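Long-range contact in ribokinase, putative (Burkholderia thailandensis, PDB 3B1R), which is a nucleoside kinase of the ribokinase (pfkB) family that probably phosphorylates nucleosides such as inosine with a nucleotide as phosphate donor: residues E26-E31 / T114-N119. Numbering follows the deposited sequence.
Sequences EGRFRE and TTDLDN. With AMP (adenosine monophosphate), chain H.
The Phe29 ring lies against Asp116: CB of Asp116 stands 3.7 Å from the ring centroid and only 3° off the ring normal, a CH-pi contact over the face, and the carboxylate is stacked on the ring. The Thr114 carbonyl oxygen lies more distantly at the ring edge, and Thr115 O comes obliquely to 3.4 Å from CZ of Phe29, while Ile122 of the second subunit also packs on Phe29. The Arg28 guanidinium has CB of Leu117 over one face, near the margin of the group rather than over its middle, and the Asp118 carboxylate at its edge. There NH1 of Arg28 and OD1 of Asp118 form a salt bridge of 2.8 Å; the oxygen sits in the guanidinium plane, although the planes of the two groups are 57° apart.

Asp116 bonds to the backbone of both segments. Chi1 of 70° turns its carboxylate toward the start of the 3-10 segment 29-31, where OD1, through its anti lone pair, accepts from Phe29 N at 2.6 Å. A water accepts from Arg30 N and lies within hydrogen-bonding distance of Asp116 OD1 and Asp118 OD2. Meanwhile OD2 of Asp116 accepts from Asp118 N at 2.8 Å, approached from above the carboxylate plane, and also from Asn120 N. These bonds would be expected to favour the charged carboxylate. A backbone hydrogen bond, Leu117 N to Gly27 O at 2.9 Å, also joins the segments.

OD2 of Asp116 and the Asp118 amide make an Asx turn within the type I beta turn 116-119. Asn119 closes this beta turn, and its ND2 donates to O2P of AMP at 2.9 Å; the arrangement is thus the turn of the beta hairpin formed by strands 109-115 and 122-126, set beside the nucleotide site of a ribokinase-family enzyme, where His39 of the second subunit also binds AMP.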
loop_
_atom_site.group_PDB
_atom_site.type_symbol
_atom_site.label_atom_id
_atom_site.label_comp_id
_atom_site.label_asym_id
_atom_site.label_seq_id
_atom_site.Cartn_x
_atom_site.Cartn_y
_atom_site.Cartn_z
ATOM N N GLU A 26 -10.131 -2.153 5.352
ATOM C CA GLU A 26 -11.454 -1.811 5.885
ATOM C C GLU A 26 -11.212 -1.123 7.208
ATOM O O GLU A 26 -11.255 -1.751 8.253
ATOM C CB GLU A 26 -12.323 -3.057 6.095
ATOM C CG GLU A 26 -12.224 -4.095 4.990
ATOM C CD GLU A 26 -13.308 -3.957 3.949
ATOM O OE1 GLU A 26 -13.507 -2.835 3.430
ATOM O OE2 GLU A 26 -13.960 -4.988 3.646
ATOM N N GLY A 27 -10.918 0.170 7.144
ATOM C CA GLY A 27 -10.526 0.957 8.309
ATOM C C GLY A 27 -9.959 2.278 7.833
ATOM O O GLY A 27 -10.148 2.664 6.683
ATOM N N ARG A 28 -9.263 2.978 8.715
ATOM C CA ARG A 28 -8.696 4.258 8.353
ATOM C C ARG A 28 -7.263 4.346 8.815
ATOM O O ARG A 28 -6.986 4.198 10.014
ATOM C CB ARG A 28 -9.554 5.401 8.896
ATOM C CG ARG A 28 -10.864 5.561 8.088
ATOM C CD ARG A 28 -12.010 6.138 8.912
ATOM N NE ARG A 28 -13.304 5.521 8.563
ATOM C CZ ARG A 28 -13.991 5.758 7.447
ATOM N NH1 ARG A 28 -13.528 6.602 6.532
ATOM N NH2 ARG A 28 -15.148 5.146 7.240
ATOM N N PHE A 29 -6.360 4.563 7.851
ATOM C CA PHE A 29 -4.920 4.629 8.107
ATOM C C PHE A 29 -4.624 5.591 9.254
ATOM O O PHE A 29 -3.702 5.364 10.058
ATOM C CB PHE A 29 -4.157 5.094 6.860
ATOM C CG PHE A 29 -4.108 4.082 5.736
ATOM C CD1 PHE A 29 -4.103 2.722 5.989
ATOM C CD2 PHE A 29 -3.999 4.512 4.412
ATOM C CE1 PHE A 29 -4.028 1.799 4.945
ATOM C CE2 PHE A 29 -3.931 3.597 3.360
ATOM C CZ PHE A 29 -3.942 2.235 3.634
ATOM N N ARG A 30 -5.419 6.663 9.318
ATOM C CA ARG A 30 -5.284 7.710 10.329
ATOM C C ARG A 30 -5.308 7.194 11.771
ATOM O O ARG A 30 -4.601 7.721 12.642
ATOM C CB ARG A 30 -6.389 8.743 10.144
ATOM C CG ARG A 30 -6.572 9.689 11.320
ATOM C CD ARG A 30 -5.376 10.630 11.461
ATOM N NE ARG A 30 -5.508 11.823 10.628
ATOM C CZ ARG A 30 -5.390 13.068 11.083
ATOM N NH1 ARG A 30 -5.533 14.093 10.245
ATOM N NH2 ARG A 30 -5.120 13.286 12.371
ATOM N N GLU A 31 -6.140 6.187 12.020
ATOM C CA GLU A 31 -6.268 5.613 13.354
ATOM C C GLU A 31 -5.018 4.853 13.810
ATOM O O GLU A 31 -4.851 4.599 15.015
ATOM C CB GLU A 31 -7.514 4.724 13.438
ATOM C CG GLU A 31 -8.814 5.528 13.576
ATOM C CD GLU A 31 -10.054 4.716 13.273
ATOM O OE1 GLU A 31 -10.081 3.509 13.595
ATOM O OE2 GLU A 31 -11.013 5.287 12.718
ATOM N N THR A 114 -3.073 0.541 -2.957
ATOM C CA THR A 114 -3.413 0.148 -1.594
ATOM C C THR A 114 -3.986 1.363 -0.877
ATOM O O THR A 114 -3.424 2.466 -0.929
ATOM C CB THR A 114 -2.221 -0.474 -0.852
ATOM O OG1 THR A 114 -1.097 0.397 -0.937
ATOM C CG2 THR A 114 -1.843 -1.768 -1.484
ATOM N N THR A 115 -5.135 1.172 -0.253
ATOM C CA THR A 115 -5.916 2.302 0.208
ATOM C C THR A 115 -6.667 1.980 1.497
ATOM O O THR A 115 -6.554 0.873 2.033
ATOM C CB THR A 115 -6.851 2.797 -0.935
ATOM O OG1 THR A 115 -7.673 3.884 -0.477
ATOM C CG2 THR A 115 -7.729 1.669 -1.467
ATOM N N ASP A 116 -7.387 2.966 2.023
ATOM C CA ASP A 116 -8.282 2.746 3.156
ATOM C C ASP A 116 -9.657 3.365 2.862
ATOM O O ASP A 116 -9.928 3.762 1.729
ATOM C CB ASP A 116 -7.674 3.303 4.444
ATOM C CG ASP A 116 -7.631 4.826 4.480
ATOM O OD1 ASP A 116 -7.223 5.356 5.530
ATOM O OD2 ASP A 116 -7.998 5.496 3.481
ATOM N N LEU A 117 -10.502 3.465 3.884
ATOM C CA LEU A 117 -11.854 4.007 3.715
ATOM C C LEU A 117 -11.891 5.532 3.705
ATOM O O LEU A 117 -12.950 6.134 3.515
ATOM C CB LEU A 117 -12.814 3.416 4.754
ATOM C CG LEU A 117 -12.990 1.889 4.639
ATOM C CD1 LEU A 117 -13.837 1.348 5.777
ATOM C CD2 LEU A 117 -13.591 1.503 3.274
ATOM N N ASP A 118 -10.725 6.139 3.906
ATOM C CA ASP A 118 -10.539 7.585 3.778
ATOM C C ASP A 118 -10.028 7.969 2.400
ATOM O O ASP A 118 -9.672 9.132 2.179
ATOM C CB ASP A 118 -9.530 8.098 4.812
ATOM C CG ASP A 118 -10.189 8.604 6.066
ATOM O OD1 ASP A 118 -11.397 8.369 6.227
ATOM O OD2 ASP A 118 -9.491 9.228 6.892
ATOM N N ASN A 119 -9.948 6.991 1.498
ATOM C CA ASN A 119 -9.437 7.211 0.142
ATOM C C ASN A 119 -7.972 7.689 0.075
ATOM O O ASN A 119 -7.551 8.385 -0.874
ATOM C CB ASN A 119 -10.360 8.162 -0.632
ATOM C CG ASN A 119 -10.309 7.933 -2.123
ATOM O OD1 ASN A 119 -9.749 6.952 -2.597
ATOM N ND2 ASN A 119 -10.890 8.843 -2.872
HETATM P P AMP H . -12.877 12.079 -2.732
HETATM O O1P AMP H . -12.169 11.881 -4.052
HETATM O O2P AMP H . -12.498 11.028 -1.724
HETATM O O3P AMP H . -12.823 13.504 -2.231
HETATM O "O5'" AMP H . -14.414 11.769 -3.050
HETATM C "C5'" AMP H . -15.037 12.420 -4.134
HETATM C "C4'" AMP H . -16.501 12.632 -3.812
HETATM O "O4'" AMP H . -17.132 11.350 -3.724
HETATM C "C3'" AMP H . -16.787 13.353 -2.495
HETATM O "O3'" AMP H . -16.761 14.792 -2.568
HETATM C "C2'" AMP H . -18.178 12.818 -2.220
HETATM O "O2'" AMP H . -19.184 13.456 -3.027
HETATM C "C1'" AMP H . -18.090 11.374 -2.665
HETATM N N9 AMP H . -17.602 10.645 -1.473
HETATM C C8 AMP H . -16.331 10.310 -1.162
HETATM N N7 AMP H . -16.279 9.669 0.041
HETATM C C5 AMP H . -17.544 9.612 0.520
HETATM C C6 AMP H . -18.214 9.076 1.727
HETATM N N6 AMP H . -17.497 8.465 2.698
HETATM N N1 AMP H . -19.554 9.229 1.837
HETATM C C2 AMP H . -20.288 9.838 0.884
HETATM N N3 AMP H . -19.744 10.341 -0.240
HETATM C C4 AMP H . -18.407 10.252 -0.477
HETATM O O HOH W 1 -7.452 7.583 7.519
#